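Local coordinates for protein cryptochrome DASH, chloroplastic/mitochondrial (Arabidopsis thaliana, PDB 2J4D) that binds FAD and a folate light antenna, repairs cyclobutane pyrimidine dimers in single-stranded DNA, and may act as a photoreceptor, at residues M110-N115 and I213-G218; K39-L44 and S65-P70; E24-P29 and R208-I213; L69-L74 and N115-S120. One frame throughout, in Å; residues are numbered along the deposited sequence.

Interaction 1: M110-N115 and I213-G218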
loop_
_atom_site.group_PDB
_atom_site.type_symbol
_atom_site.label_atom_id
_atom_site.label_comp_id
_atom_site.label_asym_id
_atom_site.label_seq_id
_atom_site.Cartn_x
_atom_site.Cartn_y
_atom_site.Cartn_z
ATOM N N MET A 110 -13.281 -19.028 -2.904
ATOM C CA MET A 110 -13.902 -20.245 -3.411
ATOM C C MET A 110 -13.293 -21.491 -2.773
ATOM O O MET A 110 -13.995 -22.466 -2.503
ATOM C CB MET A 110 -13.772 -20.318 -4.930
ATOM C CG MET A 110 -14.582 -19.253 -5.639
ATOM S SD MET A 110 -14.480 -19.366 -7.418
ATOM C CE MET A 110 -15.998 -18.622 -7.874
ATOM N N LYS A 111 -11.992 -21.462 -2.512
ATOM C CA LYS A 111 -11.352 -22.620 -1.904
ATOM C C LYS A 111 -11.899 -22.911 -0.511
ATOM O O LYS A 111 -11.823 -24.046 -0.032
ATOM C CB LYS A 111 -9.837 -22.426 -1.856
ATOM C CG LYS A 111 -9.249 -22.205 -3.238
ATOM C CD LYS A 111 -7.737 -22.301 -3.263
ATOM C CE LYS A 111 -7.095 -21.308 -2.321
ATOM N NZ LYS A 111 -5.656 -21.132 -2.664
ATOM N N ARG A 112 -12.455 -21.891 0.135
ATOM C CA ARG A 112 -13.019 -22.060 1.467
ATOM C C ARG A 112 -14.548 -22.173 1.437
ATOM O O ARG A 112 -15.208 -22.037 2.469
ATOM C CB ARG A 112 -12.602 -20.898 2.372
ATOM C CG ARG A 112 -11.113 -20.597 2.313
ATOM C CD ARG A 112 -10.449 -20.616 3.673
ATOM N NE ARG A 112 -9.035 -20.261 3.556
ATOM C CZ ARG A 112 -8.178 -20.190 4.574
ATOM N NH1 ARG A 112 -8.579 -20.451 5.814
ATOM N NH2 ARG A 112 -6.911 -19.852 4.348
ATOM N N GLY A 113 -15.109 -22.413 0.254
ATOM C CA GLY A 113 -16.555 -22.558 0.146
ATOM C C GLY A 113 -17.375 -21.295 -0.058
ATOM O O GLY A 113 -18.601 -21.320 0.053
ATOM N N LEU A 114 -16.718 -20.180 -0.351
ATOM C CA LEU A 114 -17.446 -18.929 -0.571
ATOM C C LEU A 114 -17.205 -18.472 -1.997
ATOM O O LEU A 114 -16.828 -19.258 -2.859
ATOM C CB LEU A 114 -16.952 -17.842 0.399
ATOM C CG LEU A 114 -17.184 -18.057 1.897
ATOM C CD1 LEU A 114 -16.407 -17.018 2.696
ATOM C CD2 LEU A 114 -18.677 -17.963 2.206
ATOM N N ASN A 115 -17.435 -17.191 -2.242
ATOM C CA ASN A 115 -17.190 -16.605 -3.549
ATOM C C ASN A 115 -17.183 -15.106 -3.305
ATOM O O ASN A 115 -17.451 -14.658 -2.194
ATOM C CB ASN A 115 -18.298 -16.949 -4.543
ATOM C CG ASN A 115 -17.865 -16.748 -5.992
ATOM O OD1 ASN A 115 -16.946 -15.980 -6.283
ATOM N ND2 ASN A 115 -18.536 -17.434 -6.908
ATOM N N ILE A 213 -8.171 -18.421 10.595
ATOM C CA ILE A 213 -9.384 -18.544 9.805
ATOM C C ILE A 213 -9.679 -20.005 9.465
ATOM O O ILE A 213 -8.788 -20.743 9.036
ATOM C CB ILE A 213 -9.235 -17.756 8.480
ATOM C CG1 ILE A 213 -8.869 -16.294 8.767
ATOM C CG2 ILE A 213 -10.512 -17.856 7.669
ATOM C CD1 ILE A 213 -9.914 -15.506 9.569
ATOM N N PRO A 214 -10.936 -20.441 9.643
ATOM C CA PRO A 214 -11.283 -21.833 9.330
ATOM C C PRO A 214 -11.180 -22.150 7.846
ATOM O O PRO A 214 -11.312 -21.264 7.000
ATOM C CB PRO A 214 -12.711 -21.966 9.858
ATOM C CG PRO A 214 -13.250 -20.568 9.778
ATOM C CD PRO A 214 -12.077 -19.732 10.247
ATOM N N LEU A 215 -10.938 -23.417 7.531
ATOM C CA LEU A 215 -10.812 -23.844 6.143
ATOM C C LEU A 215 -12.158 -23.869 5.431
ATOM O O LEU A 215 -12.221 -23.814 4.208
ATOM C CB LEU A 215 -10.159 -25.228 6.076
ATOM C CG LEU A 215 -8.680 -25.251 6.474
ATOM C CD1 LEU A 215 -8.143 -26.677 6.418
ATOM C CD2 LEU A 215 -7.895 -24.343 5.537
ATOM N N SER A 216 -13.233 -23.947 6.205
ATOM C CA SER A 216 -14.587 -23.974 5.651
ATOM C C SER A 216 -15.323 -22.737 6.145
ATOM O O SER A 216 -15.537 -22.580 7.348
ATOM C CB SER A 216 -15.320 -25.237 6.117
ATOM O OG SER A 216 -16.704 -25.159 5.828
ATOM N N LEU A 217 -15.711 -21.866 5.218
ATOM C CA LEU A 217 -16.394 -20.623 5.570
ATOM C C LEU A 217 -17.794 -20.479 4.984
ATOM O O LEU A 217 -18.521 -19.544 5.332
ATOM C CB LEU A 217 -15.552 -19.431 5.112
ATOM C CG LEU A 217 -14.175 -19.246 5.751
ATOM C CD1 LEU A 217 -13.406 -18.167 4.992
ATOM C CD2 LEU A 217 -14.335 -18.865 7.212
ATOM N N GLY A 218 -18.157 -21.384 4.077
ATOM C CA GLY A 218 -19.466 -21.326 3.449
ATOM C C GLY A 218 -20.615 -21.626 4.396
ATOM O O GLY A 218 -20.401 -21.912 5.576
HETATM O O HOH W 1 -9.717 -24.161 2.263
#
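A Schellman motif ends helix 92-111, with G113 as its C-prime residue at positive phi, and the turn so made carries R112 and L114 against the loop 213-218. The R112 carbonyl O takes a hydrogen bond from L217 N at 2.8 Å, and G218 N adds a weak second one. The R112 side chain leaves beside its own backbone N (chi1 -48°), bends at chi2 and runs along the loop. Its NH1 donates to P214 O at 3.1 Å; the acceptor lies in the guanidinium plane, whereas the donor stands well above the carbonyl plane. I213 O sits at the same edge, 3.2 Å from NH1, and L215 CD2 covers the rim of one guanidinium face; F23 adds a cation-pi contact. L114 CD1 packs on L217 CB at 3.5 Å. A water joins K111 O to L215 O. A methionine in place of R112 would probably leave P214 O without its charged donor and lose the cation-pi contact with F23. The P214 carbonyl, the I213 oxygen close by and the F23 ring would together be expected to stabilise the buried positive charge.

Interaction 2: K39-L44 and S65-P70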
loop_
_atom_site.group_PDB
_atom_site.type_symbol
_atom_site.label_atom_id
_atom_site.label_comp_id
_atom_site.label_asym_id
_atom_site.label_seq_id
_atom_site.Cartn_x
_atom_site.Cartn_y
_atom_site.Cartn_z
ATOM N N LYS A 39 -27.986 -17.741 13.034
ATOM C CA LYS A 39 -27.463 -16.377 13.078
ATOM C C LYS A 39 -27.754 -15.510 11.851
ATOM O O LYS A 39 -27.457 -14.312 11.841
ATOM C CB LYS A 39 -25.966 -16.402 13.400
ATOM C CG LYS A 39 -25.715 -16.824 14.844
ATOM C CD LYS A 39 -24.273 -16.690 15.273
ATOM C CE LYS A 39 -24.134 -17.053 16.743
ATOM N NZ LYS A 39 -22.731 -16.961 17.217
ATOM N N GLY A 40 -28.342 -16.110 10.823
ATOM C CA GLY A 40 -28.708 -15.356 9.636
ATOM C C GLY A 40 -27.613 -14.939 8.672
ATOM O O GLY A 40 -26.445 -15.318 8.800
ATOM N N VAL A 41 -28.011 -14.125 7.704
ATOM C CA VAL A 41 -27.114 -13.641 6.670
ATOM C C VAL A 41 -26.320 -12.395 7.044
ATOM O O VAL A 41 -26.820 -11.501 7.729
ATOM C CB VAL A 41 -27.903 -13.329 5.381
ATOM C CG1 VAL A 41 -26.976 -12.738 4.323
ATOM C CG2 VAL A 41 -28.568 -14.594 4.862
ATOM N N THR A 42 -25.072 -12.350 6.588
ATOM C CA THR A 42 -24.221 -11.190 6.811
ATOM C C THR A 42 -23.518 -10.883 5.494
ATOM O O THR A 42 -23.282 -11.773 4.672
ATOM C CB THR A 42 -23.141 -11.431 7.896
ATOM O OG1 THR A 42 -22.448 -10.202 8.155
ATOM C CG2 THR A 42 -22.123 -12.464 7.428
ATOM N N ILE A 43 -23.205 -9.615 5.286
ATOM C CA ILE A 43 -22.501 -9.202 4.089
ATOM C C ILE A 43 -21.112 -8.769 4.537
ATOM O O ILE A 43 -20.983 -8.046 5.524
ATOM C CB ILE A 43 -23.210 -8.003 3.412
ATOM C CG1 ILE A 43 -24.519 -8.476 2.772
ATOM C CG2 ILE A 43 -22.267 -7.342 2.384
ATOM C CD1 ILE A 43 -25.443 -7.349 2.310
ATOM N N LEU A 44 -20.081 -9.237 3.837
ATOM C CA LEU A 44 -18.707 -8.847 4.140
ATOM C C LEU A 44 -18.275 -7.908 3.014
ATOM O O LEU A 44 -18.146 -8.316 1.857
ATOM C CB LEU A 44 -17.774 -10.065 4.180
ATOM C CG LEU A 44 -16.287 -9.766 4.430
ATOM C CD1 LEU A 44 -16.100 -8.991 5.731
ATOM C CD2 LEU A 44 -15.517 -11.091 4.482
ATOM N N SER A 65 -22.801 -15.227 11.945
ATOM C CA SER A 65 -23.800 -15.519 10.922
ATOM C C SER A 65 -23.822 -17.009 10.603
ATOM O O SER A 65 -23.012 -17.773 11.128
ATOM C CB SER A 65 -23.453 -14.778 9.635
ATOM O OG SER A 65 -22.299 -15.360 9.042
ATOM N N ASP A 66 -24.761 -17.418 9.756
ATOM C CA ASP A 66 -24.813 -18.808 9.321
ATOM C C ASP A 66 -24.575 -18.823 7.821
ATOM O O ASP A 66 -24.365 -19.883 7.221
ATOM C CB ASP A 66 -26.154 -19.487 9.662
ATOM C CG ASP A 66 -27.363 -18.745 9.116
ATOM O OD1 ASP A 66 -27.343 -18.300 7.948
ATOM O OD2 ASP A 66 -28.357 -18.628 9.864
ATOM N N THR A 67 -24.562 -17.630 7.226
ATOM C CA THR A 67 -24.355 -17.472 5.786
ATOM C C THR A 67 -23.651 -16.144 5.496
ATOM O O THR A 67 -24.009 -15.114 6.061
ATOM C CB THR A 67 -25.706 -17.491 5.047
ATOM O OG1 THR A 67 -26.435 -18.659 5.437
ATOM C CG2 THR A 67 -25.499 -17.530 3.545
ATOM N N ILE A 68 -22.659 -16.161 4.611
ATOM C CA ILE A 68 -21.920 -14.934 4.291
ATOM C C ILE A 68 -21.974 -14.566 2.824
ATOM O O ILE A 68 -21.847 -15.427 1.964
ATOM C CB ILE A 68 -20.413 -15.061 4.631
ATOM C CG1 ILE A 68 -20.224 -15.434 6.098
ATOM C CG2 ILE A 68 -19.698 -13.743 4.298
ATOM C CD1 ILE A 68 -18.791 -15.848 6.432
ATOM N N LEU A 69 -22.146 -13.277 2.543
ATOM C CA LEU A 69 -22.146 -12.797 1.166
ATOM C C LEU A 69 -20.991 -11.800 1.019
ATOM O O LEU A 69 -21.131 -10.633 1.370
ATOM C CB LEU A 69 -23.467 -12.097 0.817
ATOM C CG LEU A 69 -23.482 -11.420 -0.557
ATOM C CD1 LEU A 69 -23.081 -12.419 -1.629
ATOM C CD2 LEU A 69 -24.872 -10.864 -0.848
ATOM N N PRO A 70 -19.827 -12.259 0.530
ATOM C CA PRO A 70 -18.653 -11.389 0.343
ATOM C C PRO A 70 -18.864 -10.490 -0.873
ATOM O O PRO A 70 -19.261 -10.958 -1.942
ATOM C CB PRO A 70 -17.507 -12.380 0.120
ATOM C CG PRO A 70 -18.011 -13.664 0.751
ATOM C CD PRO A 70 -19.463 -13.674 0.347
#
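Two neighbouring parallel strands, 41-46 and 67-74, pair here in the five-stranded sheet of the photolyase alpha/beta domain; with helix 56-63 between them in the chain they form a beta-alpha-beta unit. V41, T42, I43 and L44 stand level with T67, I68, L69 and P70, and the short strand axes cross at -26°. T42 bonds from both ends: its N donates to T67 O, and its O accepts from L69 N at 2.8 Å. L44 N then donates to L69 O.

Ahead of the strands, D66 reaches back over G40. Its CG lies between its own N and carbonyl carbon (chi1 55°), which brings OD2 within 2.7 Å of G40 N; that donor meets the carboxylate from above its plane. G40 O in turn accepts from D66 N at 2.9 Å, while OD1 takes the hydroxyl of T67. An alanine replacing D66 is likely to leave G40 N and the T67 hydroxyl without these acceptors and the turn before the strand less firmly set.

On the side facing helix 56-63, T42 and S65 are tightly packed. T42 OG1 bonds to T138 on the next strand and S65 OG to A61 O of the helix, and the T42 methyl CG2 lies 3.5 Å from S65 CB.

Interaction 3: E24-P29 and R208-I213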
loop_
_atom_site.group_PDB
_atom_site.type_symbol
_atom_site.label_atom_id
_atom_site.label_comp_id
_atom_site.label_asym_id
_atom_site.label_seq_id
_atom_site.Cartn_x
_atom_site.Cartn_y
_atom_site.Cartn_z
ATOM N N GLU A 24 -2.363 -23.331 5.318
ATOM C CA GLU A 24 -2.356 -24.511 6.167
ATOM C C GLU A 24 -1.731 -24.181 7.520
ATOM O O GLU A 24 -2.289 -24.493 8.571
ATOM C CB GLU A 24 -1.547 -25.603 5.468
ATOM C CG GLU A 24 -1.992 -27.013 5.736
ATOM C CD GLU A 24 -1.419 -27.978 4.711
ATOM O OE1 GLU A 24 -0.178 -28.152 4.685
ATOM O OE2 GLU A 24 -2.209 -28.548 3.924
ATOM N N ARG A 25 -0.574 -23.528 7.491
ATOM C CA ARG A 25 0.122 -23.179 8.721
ATOM C C ARG A 25 -0.691 -22.322 9.685
ATOM O O ARG A 25 -0.578 -22.476 10.897
ATOM C CB ARG A 25 1.445 -22.464 8.413
ATOM C CG ARG A 25 2.226 -22.073 9.673
ATOM C CD ARG A 25 3.523 -21.334 9.368
ATOM N NE ARG A 25 4.447 -22.160 8.599
ATOM C CZ ARG A 25 4.699 -21.992 7.306
ATOM N NH1 ARG A 25 4.098 -21.016 6.635
ATOM N NH2 ARG A 25 5.541 -22.808 6.684
ATOM N N TYR A 26 -1.517 -21.425 9.158
ATOM C CA TYR A 26 -2.301 -20.543 10.017
ATOM C C TYR A 26 -3.786 -20.888 10.142
ATOM O O TYR A 26 -4.552 -20.129 10.727
ATOM C CB TYR A 26 -2.146 -19.101 9.526
ATOM C CG TYR A 26 -0.732 -18.580 9.687
ATOM C CD1 TYR A 26 -0.293 -18.060 10.905
ATOM C CD2 TYR A 26 0.186 -18.673 8.645
ATOM C CE1 TYR A 26 1.037 -17.651 11.081
ATOM C CE2 TYR A 26 1.509 -18.273 8.809
ATOM C CZ TYR A 26 1.930 -17.765 10.029
ATOM O OH TYR A 26 3.250 -17.393 10.194
ATOM N N ALA A 27 -4.185 -22.038 9.613
ATOM C CA ALA A 27 -5.587 -22.458 9.661
ATOM C C ALA A 27 -6.123 -22.644 11.082
ATOM O O ALA A 27 -5.391 -23.059 11.982
ATOM C CB ALA A 27 -5.760 -23.750 8.871
ATOM N N LEU A 28 -7.403 -22.328 11.277
ATOM C CA LEU A 28 -8.040 -22.482 12.583
ATOM C C LEU A 28 -8.182 -23.988 12.806
ATOM O O LEU A 28 -8.863 -24.668 12.045
ATOM C CB LEU A 28 -9.432 -21.838 12.584
ATOM C CG LEU A 28 -9.916 -21.029 13.798
ATOM C CD1 LEU A 28 -11.437 -21.127 13.878
ATOM C CD2 LEU A 28 -9.309 -21.540 15.083
ATOM N N PRO A 29 -7.545 -24.521 13.862
ATOM C CA PRO A 29 -7.580 -25.950 14.202
ATOM C C PRO A 29 -8.979 -26.553 14.185
ATOM O O PRO A 29 -9.202 -27.632 13.630
ATOM C CB PRO A 29 -6.956 -25.991 15.595
ATOM C CG PRO A 29 -6.012 -24.828 15.572
ATOM C CD PRO A 29 -6.846 -23.760 14.910
ATOM N N ARG A 208 -0.533 -8.568 18.641
ATOM C CA ARG A 208 -1.458 -9.694 18.720
ATOM C C ARG A 208 -1.120 -10.781 17.712
ATOM O O ARG A 208 -0.607 -10.493 16.626
ATOM C CB ARG A 208 -2.893 -9.230 18.459
ATOM C CG ARG A 208 -3.388 -8.137 19.399
ATOM C CD ARG A 208 -4.820 -7.767 19.065
ATOM N NE ARG A 208 -5.346 -6.697 19.909
ATOM C CZ ARG A 208 -6.631 -6.349 19.946
ATOM N NH1 ARG A 208 -7.513 -6.986 19.191
ATOM N NH2 ARG A 208 -7.037 -5.370 20.738
ATOM N N SER A 209 -1.408 -12.030 18.075
ATOM C CA SER A 209 -1.185 -13.159 17.175
ATOM C C SER A 209 -2.134 -12.914 16.010
ATOM O O SER A 209 -3.156 -12.242 16.171
ATOM C CB SER A 209 -1.563 -14.481 17.859
ATOM O OG SER A 209 -0.773 -14.710 19.009
ATOM N N SER A 210 -1.811 -13.447 14.840
ATOM C CA SER A 210 -2.687 -13.250 13.699
ATOM C C SER A 210 -3.956 -14.068 13.936
ATOM O O SER A 210 -3.918 -15.104 14.602
ATOM C CB SER A 210 -1.986 -13.687 12.405
ATOM O OG SER A 210 -1.773 -15.083 12.380
ATOM N N THR A 211 -5.079 -13.590 13.419
ATOM C CA THR A 211 -6.347 -14.293 13.585
ATOM C C THR A 211 -6.405 -15.532 12.684
ATOM O O THR A 211 -6.135 -15.451 11.480
ATOM C CB THR A 211 -7.529 -13.348 13.269
ATOM O OG1 THR A 211 -7.540 -12.280 14.227
ATOM C CG2 THR A 211 -8.856 -14.091 13.334
ATOM N N ARG A 212 -6.738 -16.680 13.275
ATOM C CA ARG A 212 -6.824 -17.934 12.531
ATOM C C ARG A 212 -8.185 -18.064 11.872
ATOM O O ARG A 212 -9.214 -17.859 12.507
ATOM C CB ARG A 212 -6.585 -19.137 13.448
ATOM C CG ARG A 212 -5.273 -19.071 14.198
ATOM C CD ARG A 212 -4.131 -18.690 13.275
ATOM N NE ARG A 212 -3.183 -17.809 13.951
ATOM C CZ ARG A 212 -1.941 -18.146 14.276
ATOM N NH1 ARG A 212 -1.476 -19.357 13.981
ATOM N NH2 ARG A 212 -1.167 -17.273 14.907
ATOM N N ILE A 213 -8.171 -18.421 10.595
ATOM C CA ILE A 213 -9.384 -18.544 9.805
ATOM C C ILE A 213 -9.679 -20.005 9.465
ATOM O O ILE A 213 -8.788 -20.743 9.036
ATOM C CB ILE A 213 -9.235 -17.756 8.480
ATOM C CG1 ILE A 213 -8.869 -16.294 8.767
ATOM C CG2 ILE A 213 -10.512 -17.856 7.669
ATOM C CD1 ILE A 213 -9.914 -15.506 9.569
HETATM O O HOH W 2 -5.812 -18.621 9.113
#
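Y26, near the end of helix 12-26, and R212, in the long loop that follows helix 194-204 within the DNA photolyase family region, cross at an angle where that helix meets the loop. Their flat groups are turned 60° apart. Y26 CD1 stands 3.5 Å above one face of the R212 guanidinium, toward its rim, while R212 CZ lies at the ring edge, in the ring plane.

R212 gets there by folding back. Bends at chi2 and chi3 (-47° and 142°) turn NE onto S210 O of its own loop, at 2.9 Å on an almost straight bond with the oxygen in the guanidinium plane. That bond and the salt bridge from NH2 to E304 together set the rotation of the group. E304 also binds S210 OG, and Y26 OH bonds E305, so helix 299-312 holds the outer ends of all three side chains. The R212 aliphatic chain runs close to the Y26 carbonyl, with CD 3.0 Å from Y26 O.

L28 crosses R212 on another side, its CG 3.8 Å from R212 CB and 3.5 Å from R212 O. Backbone bonds complete the join. L28 N donates to I213 O at 3.1 Å, and a water oxygen takes the hydrogen of I213 N at 2.8 Å.

Interaction 4: L69-L74 and N115-S120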
loop_
_atom_site.group_PDB
_atom_site.type_symbol
_atom_site.label_atom_id
_atom_site.label_comp_id
_atom_site.label_asym_id
_atom_site.label_seq_id
_atom_site.Cartn_x
_atom_site.Cartn_y
_atom_site.Cartn_z
ATOM N N LEU A 69 -22.146 -13.277 2.543
ATOM C CA LEU A 69 -22.146 -12.797 1.166
ATOM C C LEU A 69 -20.991 -11.800 1.019
ATOM O O LEU A 69 -21.131 -10.633 1.370
ATOM C CB LEU A 69 -23.467 -12.097 0.817
ATOM C CG LEU A 69 -23.482 -11.420 -0.557
ATOM C CD1 LEU A 69 -23.081 -12.419 -1.629
ATOM C CD2 LEU A 69 -24.872 -10.864 -0.848
ATOM N N PRO A 70 -19.827 -12.259 0.530
ATOM C CA PRO A 70 -18.653 -11.389 0.343
ATOM C C PRO A 70 -18.864 -10.490 -0.873
ATOM O O PRO A 70 -19.261 -10.958 -1.942
ATOM C CB PRO A 70 -17.507 -12.380 0.120
ATOM C CG PRO A 70 -18.011 -13.664 0.751
ATOM C CD PRO A 70 -19.463 -13.674 0.347
ATOM N N VAL A 71 -18.582 -9.203 -0.719
ATOM C CA VAL A 71 -18.788 -8.262 -1.808
ATOM C C VAL A 71 -17.656 -7.260 -1.986
ATOM O O VAL A 71 -17.060 -6.812 -1.010
ATOM C CB VAL A 71 -20.060 -7.418 -1.570
ATOM C CG1 VAL A 71 -20.333 -6.531 -2.779
ATOM C CG2 VAL A 71 -21.247 -8.323 -1.273
ATOM N N TYR A 72 -17.362 -6.926 -3.239
ATOM C CA TYR A 72 -16.381 -5.892 -3.531
ATOM C C TYR A 72 -17.077 -4.977 -4.524
ATOM O O TYR A 72 -17.645 -5.446 -5.516
ATOM C CB TYR A 72 -15.102 -6.416 -4.178
ATOM C CG TYR A 72 -14.147 -5.279 -4.503
ATOM C CD1 TYR A 72 -13.333 -4.716 -3.515
ATOM C CD2 TYR A 72 -14.115 -4.712 -5.778
ATOM C CE1 TYR A 72 -12.516 -3.612 -3.791
ATOM C CE2 TYR A 72 -13.304 -3.611 -6.067
ATOM C CZ TYR A 72 -12.512 -3.067 -5.072
ATOM O OH TYR A 72 -11.733 -1.969 -5.357
ATOM N N CYS A 73 -17.054 -3.679 -4.244
ATOM C CA CYS A 73 -17.673 -2.703 -5.131
ATOM C C CYS A 73 -16.600 -1.915 -5.843
ATOM O O CYS A 73 -15.718 -1.333 -5.209
ATOM C CB CYS A 73 -18.541 -1.713 -4.352
ATOM S SG CYS A 73 -19.875 -2.464 -3.419
ATOM N N LEU A 74 -16.662 -1.896 -7.165
ATOM C CA LEU A 74 -15.695 -1.117 -7.899
ATOM C C LEU A 74 -16.304 0.288 -7.930
ATOM O O LEU A 74 -17.160 0.595 -8.761
ATOM C CB LEU A 74 -15.520 -1.663 -9.302
ATOM C CG LEU A 74 -14.273 -1.024 -9.897
ATOM C CD1 LEU A 74 -13.015 -1.742 -9.416
ATOM C CD2 LEU A 74 -14.386 -1.092 -11.376
ATOM N N ASN A 115 -17.435 -17.191 -2.242
ATOM C CA ASN A 115 -17.190 -16.605 -3.549
ATOM C C ASN A 115 -17.183 -15.106 -3.305
ATOM O O ASN A 115 -17.451 -14.658 -2.194
ATOM C CB ASN A 115 -18.298 -16.949 -4.543
ATOM C CG ASN A 115 -17.865 -16.748 -5.992
ATOM O OD1 ASN A 115 -16.946 -15.980 -6.283
ATOM N ND2 ASN A 115 -18.536 -17.434 -6.908
ATOM N N LEU A 116 -16.881 -14.334 -4.338
ATOM C CA LEU A 116 -16.858 -12.884 -4.207
ATOM C C LEU A 116 -17.818 -12.263 -5.205
ATOM O O LEU A 116 -17.680 -12.450 -6.409
ATOM C CB LEU A 116 -15.444 -12.349 -4.462
ATOM C CG LEU A 116 -15.234 -10.831 -4.393
ATOM C CD1 LEU A 116 -15.426 -10.331 -2.960
ATOM C CD2 LEU A 116 -13.825 -10.514 -4.877
ATOM N N LEU A 117 -18.805 -11.542 -4.695
ATOM C CA LEU A 117 -19.757 -10.868 -5.553
ATOM C C LEU A 117 -19.086 -9.564 -5.977
ATOM O O LEU A 117 -18.685 -8.760 -5.131
ATOM C CB LEU A 117 -21.048 -10.567 -4.789
ATOM C CG LEU A 117 -22.083 -9.753 -5.577
ATOM C CD1 LEU A 117 -22.620 -10.593 -6.721
ATOM C CD2 LEU A 117 -23.216 -9.328 -4.659
ATOM N N ILE A 118 -18.945 -9.356 -7.279
ATOM C CA ILE A 118 -18.318 -8.136 -7.758
ATOM C C ILE A 118 -19.341 -7.272 -8.487
ATOM O O ILE A 118 -20.016 -7.739 -9.404
ATOM C CB ILE A 118 -17.141 -8.452 -8.711
ATOM C CG1 ILE A 118 -16.079 -9.278 -7.969
ATOM C CG2 ILE A 118 -16.526 -7.156 -9.230
ATOM C CD1 ILE A 118 -14.850 -9.589 -8.806
ATOM N N ARG A 119 -19.461 -6.017 -8.064
ATOM C CA ARG A 119 -20.392 -5.081 -8.680
ATOM C C ARG A 119 -19.678 -3.764 -8.915
ATOM O O ARG A 119 -18.788 -3.387 -8.148
ATOM C CB ARG A 119 -21.591 -4.833 -7.763
ATOM C CG ARG A 119 -22.547 -6.008 -7.631
ATOM C CD ARG A 119 -23.400 -6.162 -8.878
ATOM N NE ARG A 119 -24.326 -7.285 -8.776
ATOM C CZ ARG A 119 -24.006 -8.553 -9.026
ATOM N NH1 ARG A 119 -22.772 -8.876 -9.399
ATOM N NH2 ARG A 119 -24.928 -9.499 -8.914
ATOM N N SER A 120 -20.053 -3.069 -9.981
ATOM C CA SER A 120 -19.463 -1.768 -10.278
ATOM C C SER A 120 -20.462 -0.717 -9.822
ATOM O O SER A 120 -21.614 -0.738 -10.239
ATOM C CB SER A 120 -19.195 -1.613 -11.779
ATOM O OG SER A 120 -18.074 -2.380 -12.176
#
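V71 and L117 run next to each other on one face of two paired parallel strands, 67-74 and 117-120, which with helix 92-111 between them form a second beta-alpha-beta crossover of the sheet. V71 CG2 meets L117 CD2 at 4.0 Å. L69 reaches the same patch obliquely: its CD1 comes to 4.2 Å from L117 CB, so the leucine base is flanked by L69 and V71. Further along this face R119 curls back, NH1 bonding the backbone O of I118, and lays its guanidinium over L117 CG; NH2 goes on to D225 O.

On the other face the bump is L116. Its first torsion is extended (chi1 179°) and carries CD1 into the notch between P70 and Y72, 4.2 Å from P70 CB and 4.1 Å from Y72 CB. The floor of the notch is backbone, V71 C and Y72 N, each 3.9 Å from L116 CD1. The P70 ring presses in turn on N115 O, its CG only 3.2 Å away; that oxygen is buried and has no hydrogen-bond partner in the model. At the far end the S120 hydroxyl sits against L74 CB.

Four backbone bonds keep the two surfaces level: L117 N to P70 O, Y72 N to L117 O, R119 N to Y72 O and L74 N to R119 O.

Strand 117-120 is outermost in the sheet within this chain, and strand 41-46 pairs with the other edge of 67-74. Helix 123-134 covers the face of C73, L117 and R119 through I126 and L130, while helix 92-111 packs on Y72 and L116 through L98, L102 and L109.

Starting from the N terminus, helix 12-26 ends in 24-29, which waits until 208-213 for its partner; interaction 3 therefore closes the longest loop, and interactions 2 and 4 fall wholly within it. Interaction 2 closes the short beta-alpha-beta loop between 39-44 and 65-70. Strand 67-74 then runs straight into interaction 4, which shares L69 and P70 and closes on 115-120, so three strands of one sheet are joined in order. Interaction 1 opens at 110-115 and crosses interaction 4, sharing N115; it also crosses interaction 3, sharing I213. It thereby ties the end of helix 92-111 to the loop that also holds the N-terminal helix.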